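Long-range contacts in histidine acid phosphatase (Hafnia alvei, PDB 4ARU), which belongs to branch 2 of the histidine phosphatase superfamily, a family of alpha/beta proteins, and is classed as a histidine acid phosphatase: residues Val85-Asp90 with Ala101-Leu106; Glu54-Leu59 with Ala360-Gln365; Met319-Pro324 with Val352-Gln357; His128-Gly133 with Lys268-Pro273. All coordinates share one frame; numbering follows the deposited sequence. Where two conformers were deposited one is given.

Contact 1. Residues Val85-Asp90 with Ala101-Leu106; sequences VYVWAD and AFLAGL
Val85 and Val87, two residues apart on one face of strand 85-89, meet Phe102, Leu103 and Leu106 of helix 93-106 in a wholly apolar contact. Val87 and Leu103 approach tip to tip: the CG2 methyl of Val87 stands 3.7 Å from CD2 of Leu103. The same Val87 CG2 methyl also lies 3.8 Å from CD2 of Phe102, meeting that ring obliquely, so one methyl touches both an aromatic and a branched side chain. Leu103 leaves its backbone at an angle to the strand, and only its end turns in; with CG anti to the carbonyl carbon (chi1 -67°), its CD2 reaches methyls of both valines. There it also passes Val85, the two side chains running in opposite directions with Val85 CG1 3.9 Å from Leu103 CD2. Val85 then faces Leu106 end to end, CG1 to CD2 at 3.8 Å, on the partly exposed end of an otherwise buried contact. Phe102 also stacks on Phe302 of the adjacent parallel strand 300-305, whose backbone bonds with Tyr86 and Trp88 hold strand 85-89 in the sheet. Helix and strand axes run nearly antiparallel, at 159° and 10.0 Å apart, as expected for the first two elements of the beta-alpha-beta unit formed by strand 85-89, helix 93-106 and strand 115-116.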
loop_
_atom_site.group_PDB
_atom_site.type_symbol
_atom_site.label_atom_id
_atom_site.label_comp_id
_atom_site.label_asym_id
_atom_site.label_seq_id
_atom_site.Cartn_x
_atom_site.Cartn_y
_atom_site.Cartn_z
ATOM N N VAL A 85 8.611 18.151 9.637
ATOM C CA VAL A 85 7.704 17.040 9.448
ATOM C C VAL A 85 6.388 17.501 8.828
ATOM O O VAL A 85 5.816 18.486 9.264
ATOM C CB VAL A 85 7.388 16.353 10.780
ATOM C CG1 VAL A 85 6.490 15.145 10.566
ATOM C CG2 VAL A 85 8.685 15.954 11.491
ATOM N N TYR A 86 5.953 16.818 7.785
ATOM C CA TYR A 86 4.747 17.151 7.072
ATOM C C TYR A 86 4.006 15.912 6.696
ATOM O O TYR A 86 4.576 14.991 6.158
ATOM C CB TYR A 86 5.068 17.972 5.834
ATOM C CG TYR A 86 3.880 18.512 5.043
ATOM C CD1 TYR A 86 3.187 17.743 4.171
ATOM C CD2 TYR A 86 3.571 19.841 5.097
ATOM C CE1 TYR A 86 2.118 18.261 3.424
ATOM C CE2 TYR A 86 2.505 20.375 4.387
ATOM C CZ TYR A 86 1.785 19.569 3.537
ATOM O OH TYR A 86 0.757 20.089 2.764
ATOM N N VAL A 87 2.693 15.896 6.958
ATOM C CA VAL A 87 1.801 14.829 6.578
ATOM C C VAL A 87 0.787 15.306 5.555
ATOM O O VAL A 87 0.099 16.256 5.800
ATOM C CB VAL A 87 1.029 14.210 7.797
ATOM C CG1 VAL A 87 0.047 13.183 7.297
ATOM C CG2 VAL A 87 1.981 13.632 8.822
ATOM N N TRP A 88 0.693 14.588 4.446
ATOM C CA TRP A 88 -0.408 14.723 3.486
ATOM C C TRP A 88 -1.218 13.438 3.507
ATOM O O TRP A 88 -0.698 12.398 3.141
ATOM C CB TRP A 88 0.060 15.041 2.069
ATOM C CG TRP A 88 -1.091 15.371 1.177
ATOM C CD1 TRP A 88 -1.770 14.520 0.321
ATOM C CD2 TRP A 88 -1.826 16.584 1.159
ATOM N NE1 TRP A 88 -2.828 15.152 -0.243
ATOM C CE2 TRP A 88 -2.890 16.421 0.227
ATOM C CE3 TRP A 88 -1.659 17.827 1.769
ATOM C CZ2 TRP A 88 -3.786 17.446 -0.081
ATOM C CZ3 TRP A 88 -2.535 18.842 1.441
ATOM C CH2 TRP A 88 -3.619 18.637 0.570
ATOM N N ALA A 89 -2.467 13.496 3.946
ATOM C CA ALA A 89 -3.324 12.333 3.983
ATOM C C ALA A 89 -4.418 12.445 2.955
ATOM O O ALA A 89 -4.899 13.541 2.681
ATOM C CB ALA A 89 -3.982 12.193 5.364
ATOM N N ASP A 90 -4.838 11.286 2.421
ATOM C CA ASP A 90 -6.032 11.259 1.600
ATOM C C ASP A 90 -7.242 11.611 2.453
ATOM O O ASP A 90 -7.193 11.643 3.673
ATOM C CB ASP A 90 -6.214 9.887 0.934
ATOM C CG ASP A 90 -7.120 9.912 -0.303
ATOM O OD1 ASP A 90 -7.558 10.968 -0.795
ATOM O OD2 ASP A 90 -7.361 8.760 -0.767
ATOM N N ALA A 101 -2.075 9.425 13.785
ATOM C CA ALA A 101 -1.462 8.409 14.603
ATOM C C ALA A 101 0.045 8.336 14.354
ATOM O O ALA A 101 0.828 8.105 15.289
ATOM C CB ALA A 101 -2.117 7.060 14.360
ATOM N N PHE A 102 0.454 8.561 13.114
ATOM C CA PHE A 102 1.881 8.658 12.794
ATOM C C PHE A 102 2.540 9.784 13.548
ATOM O O PHE A 102 3.572 9.581 14.207
ATOM C CB PHE A 102 2.076 8.833 11.273
ATOM C CG PHE A 102 3.451 9.314 10.889
ATOM C CD1 PHE A 102 4.550 8.475 10.839
ATOM C CD2 PHE A 102 3.654 10.649 10.578
ATOM C CE1 PHE A 102 5.811 8.938 10.505
ATOM C CE2 PHE A 102 4.905 11.126 10.255
ATOM C CZ PHE A 102 5.977 10.277 10.166
ATOM N N LEU A 103 1.906 10.967 13.561
ATOM C CA LEU A 103 2.459 12.106 14.309
ATOM C C LEU A 103 2.505 11.793 15.808
ATOM O O LEU A 103 3.474 12.153 16.482
ATOM C CB LEU A 103 1.627 13.373 14.055
ATOM C CG LEU A 103 1.698 13.903 12.629
ATOM C CD1 LEU A 103 0.669 15.019 12.522
ATOM C CD2 LEU A 103 3.090 14.386 12.302
ATOM N N ALA A 104 1.485 11.111 16.350
ATOM C CA ALA A 104 1.452 10.807 17.788
ATOM C C ALA A 104 2.580 9.842 18.179
ATOM O O ALA A 104 3.077 9.951 19.299
ATOM C CB ALA A 104 0.129 10.204 18.153
ATOM N N GLY A 105 2.989 8.937 17.274
ATOM C CA GLY A 105 4.094 8.027 17.547
ATOM C C GLY A 105 5.450 8.652 17.283
ATOM O O GLY A 105 6.391 8.459 18.023
ATOM N N LEU A 106 5.534 9.410 16.207
ATOM C CA LEU A 106 6.777 10.093 15.833
ATOM C C LEU A 106 7.180 11.141 16.811
ATOM O O LEU A 106 8.390 11.311 17.109
ATOM C CB LEU A 106 6.643 10.720 14.448
ATOM C CG LEU A 106 7.959 11.277 13.870
ATOM C CD1 LEU A 106 8.697 10.190 13.156
ATOM C CD2 LEU A 106 7.717 12.475 12.949
#

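Contact 2. Residues Glu54-Leu59 with Ala360-Gln365; sequences EHLISL and AQLHDQ
His55, which is exposed, opens the contact, its imidazole meeting the side-chain amide of Gln365. OE1 of Gln365 lies at the ring edge, near the ring plane and 3.2 Å from CD2 of His55, while the ring and amide planes stand 81° apart. A water completes this side: it lies in the ring plane, 2.8 Å from NE2 of His55, and donates a hydrogen bond to the backbone O of Gln365 at 2.7 Å. The imidazole thus touches the side chain of Gln365 and is joined to its main chain through the water.

Leu56 comes next and is buried. With CG anti to the carbonyl carbon (chi1 -71°), its two methyls spread over the end of the opposing helix: CD2 sits 3.8 Å from CA of Gln365 and equally close to the carbonyl O of Leu362, and CD1 meets CD2 of Leu362 at 4.1 Å, the two leucines crossing at about a right angle. The Leu56 carbonyl accepts a bond from Gln357 NE2. One turn beyond His55, Leu59 places CD1 3.7 Å from the backbone O of Gln365, and its CG lies above one face of the His55 ring, toward the ring's margin.

Arg52, earlier on the same helix, donates to His363 O. Helix 51-70 packs its side against the C-terminal end of helix 359-363, where Gln365, with positive phi (53°) and two bonds back into the last turn, forms a Schellman motif.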
loop_
_atom_site.group_PDB
_atom_site.type_symbol
_atom_site.label_atom_id
_atom_site.label_comp_id
_atom_site.label_asym_id
_atom_site.label_seq_id
_atom_site.Cartn_x
_atom_site.Cartn_y
_atom_site.Cartn_z
ATOM N N GLU A 54 -5.093 2.562 14.819
ATOM C CA GLU A 54 -4.387 3.789 15.153
ATOM C C GLU A 54 -3.201 3.543 16.038
ATOM O O GLU A 54 -2.101 4.088 15.826
ATOM C CB GLU A 54 -5.361 4.778 15.793
ATOM C CG GLU A 54 -6.408 5.313 14.850
ATOM C CD GLU A 54 -7.489 6.104 15.582
ATOM O OE1 GLU A 54 -8.392 5.518 16.202
ATOM O OE2 GLU A 54 -7.441 7.360 15.565
ATOM N N HIS A 55 -3.391 2.728 17.058
ATOM C CA HIS A 55 -2.293 2.367 17.978
ATOM C C HIS A 55 -1.127 1.741 17.209
ATOM O O HIS A 55 0.030 2.086 17.385
ATOM C CB HIS A 55 -2.794 1.457 19.079
ATOM C CG HIS A 55 -1.708 0.966 19.974
ATOM N ND1 HIS A 55 -0.917 1.807 20.739
ATOM C CD2 HIS A 55 -1.217 -0.280 20.153
ATOM C CE1 HIS A 55 -0.021 1.076 21.390
ATOM N NE2 HIS A 55 -0.194 -0.188 21.061
ATOM N N LEU A 56 -1.461 0.812 16.337
ATOM C CA LEU A 56 -0.456 0.135 15.533
ATOM C C LEU A 56 0.301 1.086 14.641
ATOM O O LEU A 56 1.509 0.908 14.463
ATOM C CB LEU A 56 -1.092 -1.048 14.758
ATOM C CG LEU A 56 -1.505 -2.269 15.589
ATOM C CD1 LEU A 56 -2.418 -3.165 14.795
ATOM C CD2 LEU A 56 -0.287 -3.039 16.067
ATOM N N ILE A 57 -0.365 2.080 14.045
ATOM C CA ILE A 57 0.328 3.107 13.286
ATOM C C ILE A 57 1.220 3.927 14.187
ATOM O O ILE A 57 2.356 4.249 13.788
ATOM C CB ILE A 57 -0.660 4.011 12.545
ATOM C CG1 ILE A 57 -1.400 3.247 11.473
ATOM C CG2 ILE A 57 0.058 5.232 11.947
ATOM C CD1 ILE A 57 -0.562 2.718 10.313
ATOM N N SER A 58 0.750 4.283 15.390
ATOM C CA SER A 58 1.616 5.040 16.308
ATOM C C SER A 58 2.879 4.248 16.669
ATOM O O SER A 58 3.937 4.848 16.809
ATOM C CB SER A 58 0.861 5.467 17.563
ATOM O OG SER A 58 0.716 4.404 18.484
ATOM N N LEU A 59 2.768 2.913 16.760
ATOM C CA LEU A 59 3.966 2.094 17.052
ATOM C C LEU A 59 4.966 2.271 15.881
ATOM O O LEU A 59 6.185 2.414 16.107
ATOM C CB LEU A 59 3.618 0.602 17.284
ATOM C CG LEU A 59 2.808 0.322 18.523
ATOM C CD1 LEU A 59 2.499 -1.184 18.594
ATOM C CD2 LEU A 59 3.497 0.774 19.803
ATOM N N ALA A 360 2.751 -11.184 12.932
ATOM C CA ALA A 360 2.866 -11.349 14.388
ATOM C C ALA A 360 2.950 -9.986 15.105
ATOM O O ALA A 360 2.355 -9.808 16.176
ATOM C CB ALA A 360 4.080 -12.165 14.738
ATOM N N GLN A 361 3.725 -9.058 14.537
ATOM C CA GLN A 361 3.856 -7.748 15.159
ATOM C C GLN A 361 2.527 -7.035 15.213
ATOM O O GLN A 361 2.246 -6.288 16.188
ATOM C CB GLN A 361 4.887 -6.900 14.441
ATOM C CG GLN A 361 6.310 -7.332 14.780
ATOM C CD GLN A 361 7.373 -6.665 13.920
ATOM O OE1 GLN A 361 7.164 -6.348 12.765
ATOM N NE2 GLN A 361 8.563 -6.440 14.511
ATOM N N LEU A 362 1.711 -7.197 14.178
ATOM C CA LEU A 362 0.377 -6.647 14.172
ATOM C C LEU A 362 -0.492 -7.353 15.223
ATOM O O LEU A 362 -1.162 -6.725 16.052
ATOM C CB LEU A 362 -0.287 -6.772 12.792
ATOM C CG LEU A 362 0.341 -5.958 11.688
ATOM C CD1 LEU A 362 -0.203 -6.410 10.323
ATOM C CD2 LEU A 362 0.188 -4.440 11.839
ATOM N N HIS A 363 -0.530 -8.678 15.172
ATOM C CA HIS A 363 -1.398 -9.448 16.036
ATOM C C HIS A 363 -1.080 -9.273 17.531
ATOM O O HIS A 363 -1.983 -9.202 18.362
ATOM C CB HIS A 363 -1.280 -10.927 15.677
ATOM C CG HIS A 363 -2.240 -11.827 16.387
ATOM N ND1 HIS A 363 -3.612 -11.796 16.206
ATOM C CD2 HIS A 363 -2.004 -12.840 17.235
ATOM C CE1 HIS A 363 -4.173 -12.726 16.959
ATOM N NE2 HIS A 363 -3.218 -13.370 17.605
ATOM N N ASP A 364 0.217 -9.176 17.830
ATOM C CA ASP A 364 0.691 -9.012 19.183
ATOM C C ASP A 364 0.834 -7.535 19.619
ATOM O O ASP A 364 1.203 -7.277 20.764
ATOM C CB ASP A 364 2.038 -9.729 19.320
ATOM C CG ASP A 364 1.928 -11.248 19.198
ATOM O OD1 ASP A 364 0.843 -11.814 19.386
ATOM O OD2 ASP A 364 2.991 -11.887 18.962
ATOM N N GLN A 365 0.650 -6.613 18.684
ATOM C CA GLN A 365 0.870 -5.175 18.949
ATOM C C GLN A 365 2.265 -4.929 19.545
ATOM O O GLN A 365 2.442 -4.267 20.588
ATOM C CB GLN A 365 -0.188 -4.588 19.845
ATOM C CG GLN A 365 -1.603 -4.832 19.371
ATOM C CD GLN A 365 -2.601 -4.086 20.201
ATOM O OE1 GLN A 365 -2.989 -2.958 19.854
ATOM N NE2 GLN A 365 -2.992 -4.682 21.334
HETATM O O HOH W 1 1.423 -2.248 22.083
#

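Contact 3. Residues Met319-Pro324 with Val352-Gln357; sequences MTWTLP and VNMVYQ
Leu323 runs past Tyr356 in the opposite direction, over one face of its ring, and this pair makes the tight part of the contact. CB of Leu323 sits 4.0 Å from the centroid of the phenol ring of Tyr356, in a CH-pi contact, while CD2 of Leu323 touches CE1 of Tyr356 at 3.7 Å. Tyr356 has its CG between the backbone N and the carbonyl carbon (chi1 67°), which brings the ring alongside Leu323 and carries OH to Pro324. There OH donates a 2.7 Å hydrogen bond to Pro324 O, in the carbonyl plane and on a lone pair, fixing the far end of the ring. Two residues earlier on the strand, Met354 meets both Leu323 and Trp321. In the conformer described, its CG lies over one face of the indole, 4.2 Å from the five-membered ring centroid, and its sulfur makes an oblique Met-aromatic contact, with SD 3.8 Å from CZ2 of Trp321. The indole NE1 is bonded to Asn329 O.

Packing is sparser at the Met319 end, where SD meets CG1 of Val352 at 4.1 Å as a lone touch, though both residues are buried. Solvent lies at the other extreme, beside the exposed Pro324. The loop following helix 307-317 thus lies over one face of strand 348-356, which is flanked by strands 335-342 and 375-378, while Asn353 and Val355 point away from the loop and touch helix 51-70.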
loop_
_atom_site.group_PDB
_atom_site.type_symbol
_atom_site.label_atom_id
_atom_site.label_comp_id
_atom_site.label_asym_id
_atom_site.label_seq_id
_atom_site.Cartn_x
_atom_site.Cartn_y
_atom_site.Cartn_z
ATOM N N MET A 319 9.451 -2.364 -9.143
ATOM C CA MET A 319 9.933 -2.921 -7.850
ATOM C C MET A 319 9.014 -4.065 -7.436
ATOM O O MET A 319 7.778 -3.915 -7.451
ATOM C CB MET A 319 9.969 -1.854 -6.767
ATOM C CG MET A 319 10.901 -0.707 -7.106
ATOM S SD MET A 319 11.047 0.517 -5.774
ATOM C CE MET A 319 9.342 1.005 -5.592
ATOM N N THR A 320 9.596 -5.186 -7.052
ATOM C CA THR A 320 8.816 -6.294 -6.568
ATOM C C THR A 320 9.475 -6.744 -5.287
ATOM O O THR A 320 10.688 -6.521 -5.080
ATOM C CB THR A 320 8.707 -7.447 -7.560
ATOM O OG1 THR A 320 9.996 -7.858 -7.936
ATOM C CG2 THR A 320 7.969 -7.024 -8.829
ATOM N N TRP A 321 8.692 -7.366 -4.433
ATOM C CA TRP A 321 9.170 -7.802 -3.137
ATOM C C TRP A 321 8.304 -8.877 -2.561
ATOM O O TRP A 321 7.140 -9.092 -2.977
ATOM C CB TRP A 321 9.294 -6.642 -2.165
ATOM C CG TRP A 321 8.003 -5.971 -1.863
ATOM C CD1 TRP A 321 7.049 -6.375 -0.970
ATOM C CD2 TRP A 321 7.525 -4.718 -2.417
ATOM N NE1 TRP A 321 6.003 -5.466 -0.949
ATOM C CE2 TRP A 321 6.263 -4.444 -1.816
ATOM C CE3 TRP A 321 8.014 -3.835 -3.392
ATOM C CZ2 TRP A 321 5.525 -3.313 -2.155
ATOM C CZ3 TRP A 321 7.281 -2.688 -3.686
ATOM C CH2 TRP A 321 6.044 -2.445 -3.083
ATOM N N THR A 322 8.897 -9.589 -1.595
ATOM C CA THR A 322 8.137 -10.420 -0.649
ATOM C C THR A 322 8.616 -10.039 0.735
ATOM O O THR A 322 9.797 -9.760 0.970
ATOM C CB THR A 322 8.266 -11.952 -0.873
ATOM O OG1 THR A 322 7.289 -12.659 -0.091
ATOM C CG2 THR A 322 9.600 -12.487 -0.461
ATOM N N LEU A 323 7.673 -9.944 1.658
ATOM C CA LEU A 323 7.997 -9.477 3.005
ATOM C C LEU A 323 8.091 -10.629 4.002
ATOM O O LEU A 323 7.087 -11.282 4.308
ATOM C CB LEU A 323 6.900 -8.513 3.447
ATOM C CG LEU A 323 6.661 -7.342 2.506
ATOM C CD1 LEU A 323 5.547 -6.450 3.085
ATOM C CD2 LEU A 323 7.918 -6.504 2.273
ATOM N N PRO A 324 9.307 -10.875 4.535
ATOM C CA PRO A 324 9.414 -11.924 5.557
ATOM C C PRO A 324 8.437 -11.691 6.713
ATOM O O PRO A 324 8.328 -10.589 7.222
ATOM C CB PRO A 324 10.869 -11.802 6.048
ATOM C CG PRO A 324 11.558 -11.298 4.844
ATOM C CD PRO A 324 10.627 -10.312 4.186
ATOM N N VAL A 352 15.348 2.842 -1.484
ATOM C CA VAL A 352 13.927 2.549 -1.229
ATOM C C VAL A 352 13.805 1.282 -0.415
ATOM O O VAL A 352 14.381 0.267 -0.749
ATOM C CB VAL A 352 13.083 2.435 -2.520
ATOM C CG1 VAL A 352 11.613 2.554 -2.213
ATOM C CG2 VAL A 352 13.465 3.426 -3.551
ATOM N N ASN A 353 13.053 1.362 0.674
ATOM C CA ASN A 353 12.744 0.188 1.490
ATOM C C ASN A 353 11.253 0.043 1.678
ATOM O O ASN A 353 10.545 1.036 1.756
ATOM C CB ASN A 353 13.365 0.283 2.888
ATOM C CG ASN A 353 14.880 0.061 2.876
ATOM O OD1 ASN A 353 15.605 0.912 2.401
ATOM N ND2 ASN A 353 15.336 -1.067 3.407
ATOM N N MET A 354 10.796 -1.188 1.777
ATOM C CA MET A 354 9.444 -1.468 2.250
ATOM C C MET A 354 9.545 -1.733 3.727
ATOM O O MET A 354 10.169 -2.703 4.108
ATOM C CB MET A 354 8.818 -2.668 1.534
ATOM C CG MET A 354 7.338 -2.829 1.757
ATOM S SD MET A 354 6.356 -1.444 1.027
ATOM C CE MET A 354 4.869 -2.077 1.807
ATOM N N VAL A 355 8.893 -0.897 4.534
ATOM C CA VAL A 355 8.988 -1.012 6.005
ATOM C C VAL A 355 7.602 -1.352 6.536
ATOM O O VAL A 355 6.605 -0.786 6.072
ATOM C CB VAL A 355 9.496 0.310 6.607
ATOM C CG1 VAL A 355 9.588 0.249 8.136
ATOM C CG2 VAL A 355 10.871 0.641 6.038
ATOM N N TYR A 356 7.534 -2.324 7.418
ATOM C CA TYR A 356 6.255 -2.956 7.785
ATOM C C TYR A 356 6.306 -3.717 9.071
ATOM O O TYR A 356 7.370 -4.095 9.533
ATOM C CB TYR A 356 5.842 -3.905 6.654
ATOM C CG TYR A 356 6.790 -5.077 6.564
ATOM C CD1 TYR A 356 8.027 -4.967 5.942
ATOM C CD2 TYR A 356 6.487 -6.322 7.170
ATOM C CE1 TYR A 356 8.879 -6.035 5.851
ATOM C CE2 TYR A 356 7.360 -7.370 7.133
ATOM C CZ TYR A 356 8.589 -7.206 6.491
ATOM O OH TYR A 356 9.467 -8.247 6.462
ATOM N N GLN A 357 5.123 -3.912 9.646
ATOM C CA GLN A 357 4.935 -4.847 10.711
ATOM C C GLN A 357 4.652 -6.239 10.149
ATOM O O GLN A 357 3.814 -6.402 9.252
ATOM C CB GLN A 357 3.789 -4.401 11.594
ATOM C CG GLN A 357 4.169 -3.229 12.493
ATOM C CD GLN A 357 3.046 -2.236 12.704
ATOM O OE1 GLN A 357 2.489 -1.692 11.732
ATOM N NE2 GLN A 357 2.829 -1.868 13.949
#

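Contact 4. Residues His128-Gly133 with Lys268-Pro273; sequences HPVKAG and KHNGTP
Pro129 sets its ring against the backbone of helix 264-282, with CG 3.4 Å from the carbonyl O of His269 and CD 3.4 Å from that of Asn270. The proline ring thus lies close to two successive carbonyls. The same CG of Pro129 also meets Pro273, 3.9 Å from its CD. Val130 continues the contact toward the start of the helical segment: its CG2 lies 3.6 Å from Asn270 OD1 and 3.7 Å from His269 O. His269 O, buried by Pro129 and Val130, has no hydrogen-bond partner in the model: the N four residues on belongs to Pro273, which has no hydrogen to give, and the helix is kinked there.

In the next shell, Asn270 has CG anti to the carbonyl carbon (chi1 -69°), which turns OD1 toward Val130 while ND2 bonds back to Ile266 O; His269 ND1 bonds to Tyr265 O. On the loop side, a type I beta turn from Val130 to Gly133, with Gly133 N bonded to Val130 O at 3.1 Å, shapes the chain.

This loop, between strand 115-116 and helix 139-150, covers one side of helix 264-282; Asn270 and Thr272 also touch helix 307-317.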
loop_
_atom_site.group_PDB
_atom_site.type_symbol
_atom_site.label_atom_id
_atom_site.label_comp_id
_atom_site.label_asym_id
_atom_site.label_seq_id
_atom_site.Cartn_x
_atom_site.Cartn_y
_atom_site.Cartn_z
ATOM N N HIS A 128 -6.105 9.635 -6.441
ATOM C CA HIS A 128 -7.075 9.056 -7.359
ATOM C C HIS A 128 -7.303 9.978 -8.558
ATOM O O HIS A 128 -8.392 10.578 -8.745
ATOM C CB HIS A 128 -8.389 8.749 -6.654
ATOM C CG HIS A 128 -8.253 7.733 -5.585
ATOM N ND1 HIS A 128 -8.189 8.066 -4.244
ATOM C CD2 HIS A 128 -8.086 6.395 -5.644
ATOM C CE1 HIS A 128 -8.059 6.970 -3.529
ATOM N NE2 HIS A 128 -7.993 5.938 -4.351
ATOM N N PRO A 129 -6.257 10.125 -9.412
ATOM C CA PRO A 129 -6.355 11.049 -10.530
ATOM C C PRO A 129 -7.424 10.649 -11.554
ATOM O O PRO A 129 -8.057 11.502 -12.187
ATOM C CB PRO A 129 -4.960 11.018 -11.161
ATOM C CG PRO A 129 -4.321 9.805 -10.632
ATOM C CD PRO A 129 -4.895 9.540 -9.292
ATOM N N VAL A 130 -7.614 9.351 -11.726
ATOM C CA VAL A 130 -8.616 8.886 -12.686
ATOM C C VAL A 130 -10.043 9.212 -12.170
ATOM O O VAL A 130 -10.877 9.824 -12.879
ATOM C CB VAL A 130 -8.426 7.380 -12.971
ATOM C CG1 VAL A 130 -9.569 6.825 -13.799
ATOM C CG2 VAL A 130 -7.114 7.169 -13.718
ATOM N N LYS A 131 -10.327 8.864 -10.923
ATOM C CA LYS A 131 -11.646 9.193 -10.353
ATOM C C LYS A 131 -11.856 10.712 -10.290
ATOM O O LYS A 131 -12.953 11.206 -10.525
ATOM C CB LYS A 131 -11.745 8.557 -8.968
ATOM C CG LYS A 131 -12.998 8.888 -8.190
ATOM C CD LYS A 131 -13.194 7.916 -7.012
ATOM C CE LYS A 131 -12.105 8.024 -5.950
ATOM N NZ LYS A 131 -12.422 7.321 -4.669
ATOM N N ALA A 132 -10.786 11.467 -10.025
ATOM C CA ALA A 132 -10.828 12.943 -9.989
ATOM C C ALA A 132 -11.003 13.622 -11.359
ATOM O O ALA A 132 -11.198 14.835 -11.465
ATOM C CB ALA A 132 -9.582 13.480 -9.297
ATOM N N GLY A 133 -10.819 12.842 -12.422
ATOM C CA GLY A 133 -10.995 13.354 -13.782
ATOM C C GLY A 133 -9.778 13.985 -14.436
ATOM O O GLY A 133 -9.924 14.679 -15.462
ATOM N N LYS A 268 0.551 3.688 -14.195
ATOM C CA LYS A 268 0.984 5.048 -14.528
ATOM C C LYS A 268 -0.183 6.011 -14.578
ATOM O O LYS A 268 0.021 7.206 -14.338
ATOM C CB LYS A 268 1.788 5.101 -15.818
ATOM C CG LYS A 268 0.955 4.897 -17.051
ATOM C CD LYS A 268 1.816 4.663 -18.262
ATOM C CE LYS A 268 1.005 4.721 -19.519
ATOM N NZ LYS A 268 1.829 4.683 -20.769
ATOM N N HIS A 269 -1.395 5.535 -14.879
ATOM C CA HIS A 269 -2.553 6.430 -14.907
ATOM C C HIS A 269 -2.964 6.776 -13.489
ATOM O O HIS A 269 -3.473 7.878 -13.270
ATOM C CB HIS A 269 -3.722 5.841 -15.702
ATOM C CG HIS A 269 -3.572 5.987 -17.172
ATOM N ND1 HIS A 269 -2.829 5.113 -17.950
ATOM C CD2 HIS A 269 -4.060 6.916 -18.025
ATOM C CE1 HIS A 269 -2.840 5.523 -19.201
ATOM N NE2 HIS A 269 -3.618 6.585 -19.286
ATOM N N ASN A 270 -2.814 5.856 -12.543
ATOM C CA ASN A 270 -3.249 6.090 -11.166
ATOM C C ASN A 270 -2.139 6.644 -10.295
ATOM O O ASN A 270 -2.429 7.258 -9.259
ATOM C CB ASN A 270 -3.821 4.815 -10.575
ATOM C CG ASN A 270 -5.143 4.409 -11.209
ATOM O OD1 ASN A 270 -6.155 5.032 -10.975
ATOM N ND2 ASN A 270 -5.131 3.358 -12.032
ATOM N N GLY A 271 -0.884 6.446 -10.725
ATOM C CA GLY A 271 0.280 6.723 -9.919
ATOM C C GLY A 271 1.139 7.903 -10.294
ATOM O O GLY A 271 2.078 8.222 -9.567
ATOM N N THR A 272 0.873 8.513 -11.425
ATOM C CA THR A 272 1.720 9.610 -11.921
ATOM C C THR A 272 1.819 10.755 -10.897
ATOM O O THR A 272 2.929 11.182 -10.575
ATOM C CB THR A 272 1.355 10.037 -13.351
ATOM O OG1 THR A 272 1.888 9.041 -14.240
ATOM C CG2 THR A 272 1.961 11.306 -13.703
ATOM N N PRO A 273 0.687 11.264 -10.387
ATOM C CA PRO A 273 0.845 12.350 -9.424
ATOM C C PRO A 273 1.695 11.994 -8.237
ATOM O O PRO A 273 2.536 12.817 -7.806
ATOM C CB PRO A 273 -0.608 12.674 -9.043
ATOM C CG PRO A 273 -1.338 12.424 -10.346
ATOM C CD PRO A 273 -0.702 11.126 -10.856
#

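How the contacts relate
Helix 51-70 and the mixed sheet connect contacts 1, 2 and 3. Contacts 1 and 2, with centres about 16 Å apart, touch where Ala101 and Phe102 meet Glu54, Ile57 and Ser58; contacts 2 and 3, with centres about 17 Å apart, join through Gln357, at the turn from strand 348-356 into helix 359-363. Contacts 1 and 3 reach the same sheet without touching. The centres of contacts 4 and 2 are about 30 Å apart, on opposite sides of the chain's centre, yet His128 packs on Asp90 of contact 1. In sequence, contacts 1, 4 and 3 open in that order within the span bridged by contact 2, which brings early and late parts of the chain together around the sheet.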